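Side-chain contacts in thermotoga maritima TmcAL (Thermotoga maritima, PDB 5Y0T), which belongs to the HIGH nucleotidyl transferase family of the HUP clan and binds adenosine-5'-rp-alpha-thio-triphosphate in the crystal: residues A[55-60]-A[237-242]; A[336-341]-A[363-368]; A[345-350]-A[418-423]; A[259-264]-A[294-299]. One frame throughout, in Å; residues are numbered along the deposited sequence.

Three of the four contacts cluster round one edge of the mixed sheet, and the fourth lies apart among helices. Contact 1 joins helix 52-61 to helix 231-242. Its first helix packs on contacts 2 and 3, whose centres lie about 20 and 17 Å from that of contact 1. Contacts 2 and 3, about 14 Å apart between centres, share the sheet through neighbouring strands 337-343 and 419-421, and their segments alternate along the chain. Contact 4 comes between contact 1 and this pair in sequence, yet its centre lies about 43 Å from that of contact 3, on the opposite side of the chain's centre. Contacts 1 to 3 thus gather at the sheet, while contact 4 lies between helices 254-261 and 293-300 beside the second subunit.

Contact 1 of 4, residues A[55-60]-A[237-242]; sequences RAEIAL and LMREIN
E57 and R239 reach for each other across the gap between two helices, and a single oxygen does most of the joining. R239 NH1 donates to E57 OE1 at 2.9 Å in an almost straight salt-bridge hydrogen bond (176° at the hydrogen). The oxygen lies in the plane of the guanidinium, at its edge, whereas the nitrogen meets OE1 from above the carboxylate plane, because the two flat groups are turned 47° against each other. The glutamate reaches its partner as a fully extended chain, with CG opposite the backbone N (chi1 -177°). The arginine starts out in the same way but bends at chi3, which swings its guanidinium back beside its neighbour E240. There NE and NH2 both grip one oxygen, E240 OE2, at 2.8 Å each, in a side-on clasp that fixes the rotation of the group and directs NH1 at E57.

The result is a salt-bridge network tying helix 52-61 to helix 231-242, which are far apart in sequence. A water bridges the pair a second time, donating to E57 OE1 at 2.7 Å and accepting from R239 NH2 at 3.0 Å. The other carboxylate oxygen, E57 OE2, pairs with R61 one turn further along its helix, and E240 OE2 takes R245 as well. The two glutamates would tend to repel, but E57 OE1 and E240 OE2 are 6.7 Å apart and, with arginines about them, both are probably held in the charged form. Next to E57 in sequence, I58 packs on S233 and I236 of helix 231-242.

Contact 2 of 4, residues A[336-341]-A[363-368]; sequences YIRILG and TNMSLY
M365 lies across the guanidinium of R338, its CG above the middle of one face and only 3.5 Å from R338 CZ. The two side chains cross at about a right angle, and the methionine, bent at both chi2 and chi3, also brings SD to 3.7 Å from R338 NE. Over the opposite face, offset toward the rim, sits L340 CD2, so the flat cation is held between two apolar side chains. R338 presents itself this way by bending at chi2 (82°), which carries its end from the strand toward the 3-10 turn.

A second tight spot joins the aliphatic parts of I339 and T363. They lie side by side and point the same way, with I339 CG1 3.6 Å from T363 CG2. This methyl is placed beside the isoleucine with OG1 in the crowded position between the backbone N and the carbonyl carbon.

Between these two packed pairs the fit is looser, and a water fills in. It accepts from R338 NE at 2.8 Å and donates to the carbonyls I339 O and T363 O, 2.7 Å from each, joining the strand to the partly exposed loop where direct backbone pairing has given way. Strand 337-343 still pairs with strand 361-362 just before T363, and on its other flank a classic beta bulge at L340 and G341 faces V67.

R338 NH2 forms a salt bridge with D413, and NH1 a long, weak ion pair with E69. The D413 carboxylate and the water on NE probably compensate the charge of this buried arginine in spite of the apolar cover on its faces.

Contact 3 of 4, residues A[345-350]-A[418-423]; sequences KGREIL and PIFLRT
Segments 345-350, mostly helical, and 418-423, which holds strand 419-421, come closest at K345 and T423, with 6.4 Å between their CA atoms. T423 sets its methyl against the backbone of K345: CG2 lies 3.2 Å from K345 N and 3.7 Å from K345 CB. Its chi1 of 53° turns CG2 opposite the carbonyl carbon and toward K345. The lysine tail then leads away and bends at chi2, and its NZ forms a salt bridge with E348 OE1 at 3.1 Å, within its own segment.

The second meeting is between R347 and F420. The arginine, extended from CG to NE, crosses the phenylalanine at about a right angle, and the ring atom F420 CZ comes over one face of the guanidinium, 3.5 Å from R347 NH2. The two planes are only 20° apart. Three of the four residues are exposed and F420 partly so; the contact rests on van der Waals touch, with the arginine's charge beside the ring.

Strand 337-343, helix 346-356 and the parallel strand 361-362 make a beta-alpha-beta crossover. Strand 419-421 also pairs in parallel with strand 337-343, further along it than 361-362: I419 bonds to L340 and F342, and L421 to E344.

Contact 4 of 4, residues A[259-264]-A[294-299]; sequences SFFRLK and RDFLEC
Segment 259-264 is helical at first and includes a type I beta turn from F261 to K264, while 294-299 is helical throughout; the backbones stay well apart, with 10.2 Å between the nearest CA atoms, those of F261 and F296. Two phenylalanine rings span that distance. The CB atoms of both are directed toward the other segment, and the side chains cross at about a right angle. The rings meet obliquely, centroids 5.3 Å apart and planes at 38°.

The CD2-CE2 side of F261 meets the far end of F296. F261 CD2 comes within 3.6 Å of F296 CZ, and F261 CE2 lies 3.8 Å from F296 CE1. A chi1 of 173° puts CG of F296 anti to the backbone N, and the far end of the ring, CZ with the flanking CE1 and CE2, makes the touch. F261 takes another rotation about its first bond, with CG opposite the carbonyl carbon (chi1 -57°). The contact is buried and wholly apolar, and its hold is that of dispersion and the exclusion of water.

A third ring completes the cluster: F283 of helix 279-289 meets F296 edge-to-face and also touches F261. Both phenylalanines pack on A287 of that helix, and F261 rests on A314 and S317 of helix 307-318. The disulfide from C299 to C286 ties helix 293-300 to helix 279-289, while F260, next to F261, packs against F260 of the second subunit.

Contact 1 of 4, residues A[55-60]-A[237-242]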
# COMPACT_ATOMS: atom_id res chain seq x y z
N ARG A 55 -13.58 -21.07 -8.92
CA ARG A 55 -13.25 -22.33 -8.27
C ARG A 55 -14.47 -22.92 -7.54
O ARG A 55 -14.63 -24.13 -7.47
CB ARG A 55 -12.04 -22.14 -7.33
CG ARG A 55 -10.71 -22.31 -8.07
CD ARG A 55 -9.54 -21.56 -7.40
NE ARG A 55 -9.51 -21.76 -5.95
CZ ARG A 55 -9.76 -20.80 -5.07
NH1 ARG A 55 -10.02 -19.56 -5.51
NH2 ARG A 55 -9.75 -21.05 -3.78
N ALA A 56 -15.36 -22.06 -7.04
CA ALA A 56 -16.64 -22.55 -6.47
C ALA A 56 -17.46 -23.30 -7.52
O ALA A 56 -18.04 -24.36 -7.25
CB ALA A 56 -17.46 -21.39 -5.89
N GLU A 57 -17.51 -22.75 -8.73
CA GLU A 57 -18.28 -23.41 -9.77
C GLU A 57 -17.70 -24.77 -10.12
O GLU A 57 -18.44 -25.74 -10.33
CB GLU A 57 -18.37 -22.54 -11.04
CG GLU A 57 -19.23 -23.18 -12.09
CD GLU A 57 -19.36 -22.37 -13.37
OE1 GLU A 57 -19.12 -21.15 -13.35
OE2 GLU A 57 -19.71 -22.99 -14.39
N ILE A 58 -16.37 -24.85 -10.22
CA ILE A 58 -15.73 -26.16 -10.44
C ILE A 58 -16.09 -27.16 -9.33
O ILE A 58 -16.42 -28.32 -9.61
CB ILE A 58 -14.19 -26.04 -10.52
CG1 ILE A 58 -13.78 -25.14 -11.70
CG2 ILE A 58 -13.56 -27.43 -10.64
CD1 ILE A 58 -12.31 -24.68 -11.67
N ALA A 59 -16.08 -26.71 -8.09
CA ALA A 59 -16.38 -27.61 -6.97
C ALA A 59 -17.80 -28.18 -7.13
O ALA A 59 -18.02 -29.39 -7.00
CB ALA A 59 -16.23 -26.88 -5.62
N LEU A 60 -18.74 -27.30 -7.46
CA LEU A 60 -20.11 -27.73 -7.74
C LEU A 60 -20.17 -28.75 -8.86
O LEU A 60 -20.87 -29.77 -8.76
CB LEU A 60 -20.99 -26.54 -8.10
CG LEU A 60 -21.13 -25.47 -7.02
CD1 LEU A 60 -22.12 -24.39 -7.49
CD2 LEU A 60 -21.57 -26.09 -5.68
N LEU A 237 -10.82 -23.08 -16.09
CA LEU A 237 -9.50 -22.45 -16.08
C LEU A 237 -9.25 -21.71 -17.39
O LEU A 237 -8.83 -20.55 -17.40
CB LEU A 237 -8.40 -23.50 -15.85
CG LEU A 237 -6.96 -22.98 -15.93
CD1 LEU A 237 -6.68 -22.00 -14.79
CD2 LEU A 237 -5.97 -24.13 -15.92
N MET A 238 -9.52 -22.38 -18.51
CA MET A 238 -9.40 -21.76 -19.83
C MET A 238 -10.36 -20.58 -20.01
O MET A 238 -10.00 -19.55 -20.61
CB MET A 238 -9.64 -22.79 -20.93
CG MET A 238 -8.53 -23.83 -21.05
SD MET A 238 -6.95 -23.11 -21.55
CE MET A 238 -6.01 -23.22 -20.03
N ARG A 239 -11.58 -20.72 -19.48
CA ARG A 239 -12.57 -19.65 -19.52
C ARG A 239 -12.04 -18.38 -18.87
O ARG A 239 -12.16 -17.28 -19.41
CB ARG A 239 -13.87 -20.07 -18.81
CG ARG A 239 -14.96 -18.99 -18.84
CD ARG A 239 -16.10 -19.32 -17.88
NE ARG A 239 -15.76 -18.99 -16.50
CZ ARG A 239 -16.46 -19.39 -15.44
NH1 ARG A 239 -17.53 -20.16 -15.60
NH2 ARG A 239 -16.07 -19.02 -14.22
N GLU A 240 -11.44 -18.53 -17.69
CA GLU A 240 -10.94 -17.38 -16.96
C GLU A 240 -9.75 -16.76 -17.68
O GLU A 240 -9.60 -15.54 -17.72
CB GLU A 240 -10.56 -17.76 -15.52
CG GLU A 240 -11.73 -18.26 -14.69
CD GLU A 240 -12.80 -17.20 -14.52
OE1 GLU A 240 -12.50 -16.21 -13.84
OE2 GLU A 240 -13.92 -17.36 -15.08
N ILE A 241 -8.90 -17.61 -18.24
CA ILE A 241 -7.74 -17.11 -18.97
C ILE A 241 -8.19 -16.39 -20.25
O ILE A 241 -7.68 -15.31 -20.55
CB ILE A 241 -6.76 -18.26 -19.29
CG1 ILE A 241 -6.18 -18.82 -17.98
CG2 ILE A 241 -5.65 -17.79 -20.25
CD1 ILE A 241 -5.24 -19.98 -18.19
N ASN A 242 -9.15 -16.96 -20.97
CA ASN A 242 -9.71 -16.33 -22.17
C ASN A 242 -10.31 -14.96 -21.94
O ASN A 242 -10.34 -14.13 -22.86
CB ASN A 242 -10.78 -17.21 -22.80
CG ASN A 242 -10.22 -18.46 -23.40
OD1 ASN A 242 -9.02 -18.55 -23.65
ND2 ASN A 242 -11.08 -19.45 -23.63
O HOH W 1 -17.92 -19.23 -11.86

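Contact 2 of 4, residues A[336-341]-A[363-368]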
# COMPACT_ATOMS: atom_id res chain seq x y z
N TYR A 336 -19.87 -15.63 10.51
CA TYR A 336 -20.91 -15.80 9.47
C TYR A 336 -20.56 -17.00 8.59
O TYR A 336 -19.41 -17.44 8.53
CB TYR A 336 -21.04 -14.53 8.57
CG TYR A 336 -19.69 -14.08 8.06
CD1 TYR A 336 -19.11 -14.64 6.93
CD2 TYR A 336 -18.94 -13.14 8.77
CE1 TYR A 336 -17.85 -14.26 6.50
CE2 TYR A 336 -17.69 -12.76 8.35
CZ TYR A 336 -17.14 -13.30 7.21
OH TYR A 336 -15.87 -12.90 6.83
N ILE A 337 -21.57 -17.50 7.91
CA ILE A 337 -21.37 -18.50 6.89
C ILE A 337 -21.60 -17.84 5.53
O ILE A 337 -22.72 -17.46 5.22
CB ILE A 337 -22.33 -19.69 7.06
CG1 ILE A 337 -22.04 -20.41 8.39
CG2 ILE A 337 -22.15 -20.66 5.89
CD1 ILE A 337 -23.20 -21.29 8.89
N ARG A 338 -20.54 -17.73 4.73
CA ARG A 338 -20.66 -17.10 3.41
C ARG A 338 -20.92 -18.18 2.35
O ARG A 338 -20.12 -19.09 2.20
CB ARG A 338 -19.38 -16.31 3.05
CG ARG A 338 -19.32 -15.83 1.58
CD ARG A 338 -20.13 -14.55 1.35
NE ARG A 338 -20.09 -14.13 -0.06
CZ ARG A 338 -19.10 -13.40 -0.59
NH1 ARG A 338 -18.09 -12.99 0.18
NH2 ARG A 338 -19.14 -13.06 -1.87
N ILE A 339 -22.02 -18.07 1.62
CA ILE A 339 -22.33 -19.02 0.55
C ILE A 339 -21.72 -18.53 -0.75
O ILE A 339 -22.09 -17.46 -1.22
CB ILE A 339 -23.86 -19.18 0.31
CG1 ILE A 339 -24.62 -19.49 1.61
CG2 ILE A 339 -24.13 -20.20 -0.81
CD1 ILE A 339 -24.12 -20.67 2.36
N LEU A 340 -20.74 -19.26 -1.29
CA LEU A 340 -20.19 -18.93 -2.60
C LEU A 340 -20.94 -19.58 -3.76
O LEU A 340 -20.87 -19.09 -4.89
CB LEU A 340 -18.71 -19.32 -2.68
CG LEU A 340 -17.77 -18.52 -1.78
CD1 LEU A 340 -16.38 -19.10 -1.93
CD2 LEU A 340 -17.77 -16.99 -2.10
N GLY A 341 -21.64 -20.68 -3.49
CA GLY A 341 -22.39 -21.34 -4.53
C GLY A 341 -23.12 -22.58 -4.05
O GLY A 341 -22.78 -23.15 -3.00
N THR A 363 -25.95 -14.92 1.76
CA THR A 363 -26.02 -15.29 0.34
C THR A 363 -25.84 -14.01 -0.47
O THR A 363 -24.95 -13.89 -1.31
CB THR A 363 -27.36 -16.00 -0.05
OG1 THR A 363 -28.47 -15.34 0.55
CG2 THR A 363 -27.35 -17.45 0.40
N ASN A 364 -26.72 -13.06 -0.20
CA ASN A 364 -26.73 -11.79 -0.91
C ASN A 364 -25.86 -10.80 -0.15
O ASN A 364 -26.27 -10.26 0.89
CB ASN A 364 -28.18 -11.30 -1.02
CG ASN A 364 -28.35 -10.16 -1.99
OD1 ASN A 364 -27.41 -9.41 -2.28
ND2 ASN A 364 -29.59 -9.99 -2.48
N MET A 365 -24.69 -10.50 -0.69
CA MET A 365 -23.73 -9.66 0.03
C MET A 365 -24.25 -8.23 0.20
O MET A 365 -23.97 -7.58 1.20
CB MET A 365 -22.37 -9.66 -0.68
CG MET A 365 -21.47 -10.84 -0.30
SD MET A 365 -20.93 -10.82 1.42
CE MET A 365 -19.56 -9.66 1.34
N SER A 366 -25.03 -7.75 -0.76
CA SER A 366 -25.60 -6.41 -0.66
C SER A 366 -26.48 -6.28 0.57
O SER A 366 -26.79 -5.17 1.00
CB SER A 366 -26.41 -6.05 -1.92
OG SER A 366 -25.56 -5.94 -3.04
N LEU A 367 -26.92 -7.41 1.12
CA LEU A 367 -27.74 -7.42 2.32
C LEU A 367 -27.00 -7.75 3.62
O LEU A 367 -27.64 -7.89 4.66
CB LEU A 367 -28.90 -8.41 2.14
CG LEU A 367 -29.77 -8.23 0.89
CD1 LEU A 367 -30.92 -9.24 0.89
CD2 LEU A 367 -30.29 -6.81 0.77
N TYR A 368 -25.68 -7.95 3.59
CA TYR A 368 -25.08 -8.57 4.77
C TYR A 368 -25.22 -7.72 6.02
O TYR A 368 -25.29 -8.27 7.12
CB TYR A 368 -23.61 -8.95 4.54
CG TYR A 368 -22.55 -7.88 4.65
CD1 TYR A 368 -22.20 -7.30 5.87
CD2 TYR A 368 -21.80 -7.53 3.54
CE1 TYR A 368 -21.21 -6.36 5.96
CE2 TYR A 368 -20.78 -6.60 3.63
CZ TYR A 368 -20.49 -6.02 4.84
OH TYR A 368 -19.47 -5.09 4.92
O HOH W 2 -22.46 -14.82 -1.32

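Contact 3 of 4, residues A[345-350]-A[418-423]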
# COMPACT_ATOMS: atom_id res chain seq x y z
N LYS A 345 -29.85 -29.29 -6.25
CA LYS A 345 -29.90 -30.28 -5.18
C LYS A 345 -29.46 -29.66 -3.85
O LYS A 345 -30.07 -29.91 -2.81
CB LYS A 345 -29.00 -31.48 -5.51
CG LYS A 345 -28.93 -32.54 -4.40
CD LYS A 345 -30.28 -33.25 -4.23
CE LYS A 345 -30.17 -34.47 -3.30
NZ LYS A 345 -31.49 -35.17 -3.10
N GLY A 346 -28.41 -28.85 -3.90
CA GLY A 346 -27.90 -28.13 -2.75
C GLY A 346 -28.93 -27.28 -2.02
O GLY A 346 -28.80 -27.06 -0.80
N ARG A 347 -29.94 -26.79 -2.74
CA ARG A 347 -31.03 -26.01 -2.13
C ARG A 347 -31.62 -26.68 -0.90
O ARG A 347 -31.94 -26.01 0.09
CB ARG A 347 -32.20 -25.81 -3.11
CG ARG A 347 -31.96 -24.84 -4.26
CD ARG A 347 -33.21 -24.89 -5.17
NE ARG A 347 -33.18 -23.87 -6.21
CZ ARG A 347 -33.94 -23.93 -7.31
NH1 ARG A 347 -34.75 -24.96 -7.51
NH2 ARG A 347 -33.87 -22.95 -8.21
N GLU A 348 -31.80 -27.99 -1.00
CA GLU A 348 -32.42 -28.77 0.06
C GLU A 348 -31.62 -28.69 1.35
O GLU A 348 -32.20 -28.50 2.43
CB GLU A 348 -32.58 -30.23 -0.38
CG GLU A 348 -33.43 -30.40 -1.64
CD GLU A 348 -33.30 -31.78 -2.27
OE1 GLU A 348 -32.64 -32.67 -1.67
OE2 GLU A 348 -33.86 -31.98 -3.38
N ILE A 349 -30.29 -28.82 1.27
CA ILE A 349 -29.49 -28.80 2.51
C ILE A 349 -29.29 -27.36 2.96
O ILE A 349 -29.22 -27.07 4.15
CB ILE A 349 -28.12 -29.55 2.36
CG1 ILE A 349 -27.45 -29.73 3.73
CG2 ILE A 349 -27.17 -28.83 1.41
CD1 ILE A 349 -28.31 -30.51 4.73
N LEU A 350 -29.26 -26.43 2.01
CA LEU A 350 -29.14 -25.02 2.40
C LEU A 350 -30.39 -24.57 3.16
O LEU A 350 -30.31 -23.83 4.14
CB LEU A 350 -28.90 -24.15 1.17
CG LEU A 350 -28.73 -22.65 1.45
CD1 LEU A 350 -27.60 -22.44 2.47
CD2 LEU A 350 -28.44 -21.90 0.15
N PRO A 418 -23.96 -15.90 -5.51
CA PRO A 418 -23.55 -17.30 -5.40
C PRO A 418 -23.75 -18.06 -6.71
O PRO A 418 -24.81 -17.95 -7.34
CB PRO A 418 -24.50 -17.85 -4.34
CG PRO A 418 -24.72 -16.67 -3.43
CD PRO A 418 -24.73 -15.46 -4.33
N ILE A 419 -22.74 -18.80 -7.11
CA ILE A 419 -22.87 -19.62 -8.32
C ILE A 419 -24.06 -20.56 -8.16
O ILE A 419 -24.24 -21.15 -7.10
CB ILE A 419 -21.60 -20.44 -8.60
CG1 ILE A 419 -20.35 -19.54 -8.57
CG2 ILE A 419 -21.74 -21.25 -9.91
CD1 ILE A 419 -20.47 -18.30 -9.44
N PHE A 420 -24.86 -20.72 -9.21
CA PHE A 420 -25.96 -21.69 -9.16
C PHE A 420 -26.00 -22.59 -10.40
O PHE A 420 -25.98 -22.10 -11.53
CB PHE A 420 -27.32 -20.99 -9.00
CG PHE A 420 -28.48 -21.96 -8.92
CD1 PHE A 420 -28.76 -22.62 -7.73
CD2 PHE A 420 -29.24 -22.24 -10.04
CE1 PHE A 420 -29.80 -23.55 -7.66
CE2 PHE A 420 -30.30 -23.16 -9.97
CZ PHE A 420 -30.57 -23.81 -8.78
N LEU A 421 -26.12 -23.90 -10.19
CA LEU A 421 -26.20 -24.85 -11.30
C LEU A 421 -27.42 -25.71 -11.14
O LEU A 421 -27.65 -26.25 -10.06
CB LEU A 421 -24.95 -25.73 -11.37
CG LEU A 421 -23.60 -25.03 -11.43
CD1 LEU A 421 -22.46 -26.05 -11.48
CD2 LEU A 421 -23.55 -24.12 -12.64
N ARG A 422 -28.20 -25.86 -12.21
CA ARG A 422 -29.34 -26.76 -12.18
C ARG A 422 -28.85 -28.20 -12.19
O ARG A 422 -27.76 -28.48 -12.66
CB ARG A 422 -30.27 -26.49 -13.35
CG ARG A 422 -30.84 -25.09 -13.34
CD ARG A 422 -31.90 -24.92 -14.39
NE ARG A 422 -33.06 -25.75 -14.11
CZ ARG A 422 -34.21 -25.68 -14.76
NH1 ARG A 422 -34.36 -24.80 -15.75
NH2 ARG A 422 -35.21 -26.48 -14.44
N THR A 423 -29.65 -29.10 -11.65
CA THR A 423 -29.19 -30.47 -11.50
C THR A 423 -29.92 -31.33 -12.53
O THR A 423 -29.80 -31.07 -13.74
CB THR A 423 -29.41 -31.01 -10.06
OG1 THR A 423 -30.78 -30.82 -9.68
CG2 THR A 423 -28.46 -30.32 -8.99

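Contact 4 of 4, residues A[259-264]-A[294-299]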
# COMPACT_ATOMS: atom_id res chain seq x y z
N SER A 259 6.83 -2.65 -2.55
CA SER A 259 6.69 -1.20 -2.48
C SER A 259 5.90 -0.79 -1.23
O SER A 259 6.23 0.18 -0.56
CB SER A 259 5.99 -0.67 -3.75
OG SER A 259 6.80 -0.85 -4.90
N PHE A 260 4.86 -1.55 -0.93
CA PHE A 260 4.04 -1.30 0.25
C PHE A 260 4.90 -1.40 1.54
O PHE A 260 4.80 -0.55 2.42
CB PHE A 260 2.86 -2.28 0.25
CG PHE A 260 1.92 -2.13 1.42
CD1 PHE A 260 2.19 -2.80 2.62
CD2 PHE A 260 0.78 -1.36 1.33
CE1 PHE A 260 1.33 -2.67 3.71
CE2 PHE A 260 -0.09 -1.23 2.42
CZ PHE A 260 0.20 -1.89 3.61
N PHE A 261 5.79 -2.39 1.62
CA PHE A 261 6.62 -2.54 2.82
C PHE A 261 7.60 -1.38 3.00
O PHE A 261 8.00 -1.08 4.12
CB PHE A 261 7.39 -3.87 2.81
CG PHE A 261 6.49 -5.07 2.70
CD1 PHE A 261 5.18 -5.01 3.14
CD2 PHE A 261 6.95 -6.24 2.11
CE1 PHE A 261 4.33 -6.10 3.02
CE2 PHE A 261 6.10 -7.33 1.97
CZ PHE A 261 4.80 -7.27 2.43
N ARG A 262 7.97 -0.71 1.91
CA ARG A 262 8.84 0.46 2.02
C ARG A 262 8.12 1.68 2.57
O ARG A 262 8.73 2.71 2.84
CB ARG A 262 9.46 0.81 0.67
CG ARG A 262 10.43 -0.21 0.13
CD ARG A 262 11.13 0.29 -1.12
NE ARG A 262 12.17 -0.63 -1.54
CZ ARG A 262 13.05 -0.39 -2.50
NH1 ARG A 262 13.03 0.76 -3.16
NH2 ARG A 262 13.98 -1.31 -2.79
N LEU A 263 6.81 1.57 2.71
CA LEU A 263 6.00 2.65 3.24
C LEU A 263 5.85 2.52 4.76
O LEU A 263 5.37 3.44 5.42
CB LEU A 263 4.62 2.66 2.57
CG LEU A 263 4.62 2.89 1.04
CD1 LEU A 263 3.20 2.79 0.44
CD2 LEU A 263 5.26 4.24 0.71
N LYS A 264 6.29 1.38 5.30
CA LYS A 264 5.99 1.03 6.69
C LYS A 264 7.24 0.93 7.54
O LYS A 264 8.28 0.50 7.05
CB LYS A 264 5.23 -0.30 6.75
CG LYS A 264 3.92 -0.30 5.99
CD LYS A 264 2.98 0.75 6.52
CE LYS A 264 1.63 0.69 5.81
NZ LYS A 264 0.58 1.38 6.60
N ARG A 294 10.80 -11.52 -5.06
CA ARG A 294 11.54 -12.79 -5.03
C ARG A 294 12.81 -12.61 -4.19
O ARG A 294 13.11 -13.43 -3.33
CB ARG A 294 11.89 -13.26 -6.44
CG ARG A 294 12.45 -14.68 -6.49
CD ARG A 294 13.08 -15.02 -7.83
NE ARG A 294 14.32 -14.27 -8.05
CZ ARG A 294 15.51 -14.62 -7.55
NH1 ARG A 294 15.62 -15.71 -6.80
NH2 ARG A 294 16.57 -13.87 -7.81
N ASP A 295 13.54 -11.53 -4.44
CA ASP A 295 14.76 -11.27 -3.66
C ASP A 295 14.40 -10.95 -2.21
O ASP A 295 15.13 -11.34 -1.29
CB ASP A 295 15.58 -10.14 -4.28
CG ASP A 295 16.22 -10.53 -5.60
OD1 ASP A 295 16.23 -11.73 -5.94
OD2 ASP A 295 16.73 -9.63 -6.31
N PHE A 296 13.30 -10.22 -2.02
CA PHE A 296 12.80 -9.91 -0.67
C PHE A 296 12.62 -11.18 0.15
O PHE A 296 13.08 -11.27 1.29
CB PHE A 296 11.47 -9.16 -0.75
CG PHE A 296 10.80 -8.96 0.59
CD1 PHE A 296 9.74 -9.78 0.99
CD2 PHE A 296 11.21 -7.94 1.44
CE1 PHE A 296 9.12 -9.58 2.21
CE2 PHE A 296 10.58 -7.73 2.67
CZ PHE A 296 9.53 -8.56 3.05
N LEU A 297 11.91 -12.15 -0.42
CA LEU A 297 11.60 -13.40 0.25
C LEU A 297 12.88 -14.14 0.65
O LEU A 297 13.01 -14.62 1.78
CB LEU A 297 10.72 -14.29 -0.64
CG LEU A 297 9.26 -13.85 -0.79
CD1 LEU A 297 8.47 -14.79 -1.71
CD2 LEU A 297 8.58 -13.77 0.57
N GLU A 298 13.85 -14.19 -0.27
CA GLU A 298 15.13 -14.83 0.02
C GLU A 298 15.90 -14.09 1.11
O GLU A 298 16.56 -14.70 1.94
CB GLU A 298 15.98 -14.92 -1.25
CG GLU A 298 15.42 -15.87 -2.30
CD GLU A 298 15.56 -17.34 -1.91
OE1 GLU A 298 16.38 -17.66 -1.02
OE2 GLU A 298 14.84 -18.17 -2.50
N CYS A 299 15.81 -12.76 1.11
CA CYS A 299 16.49 -11.96 2.14
C CYS A 299 15.91 -12.22 3.53
O CYS A 299 16.66 -12.34 4.50
CB CYS A 299 16.40 -10.47 1.80
SG CYS A 299 17.11 -9.36 3.06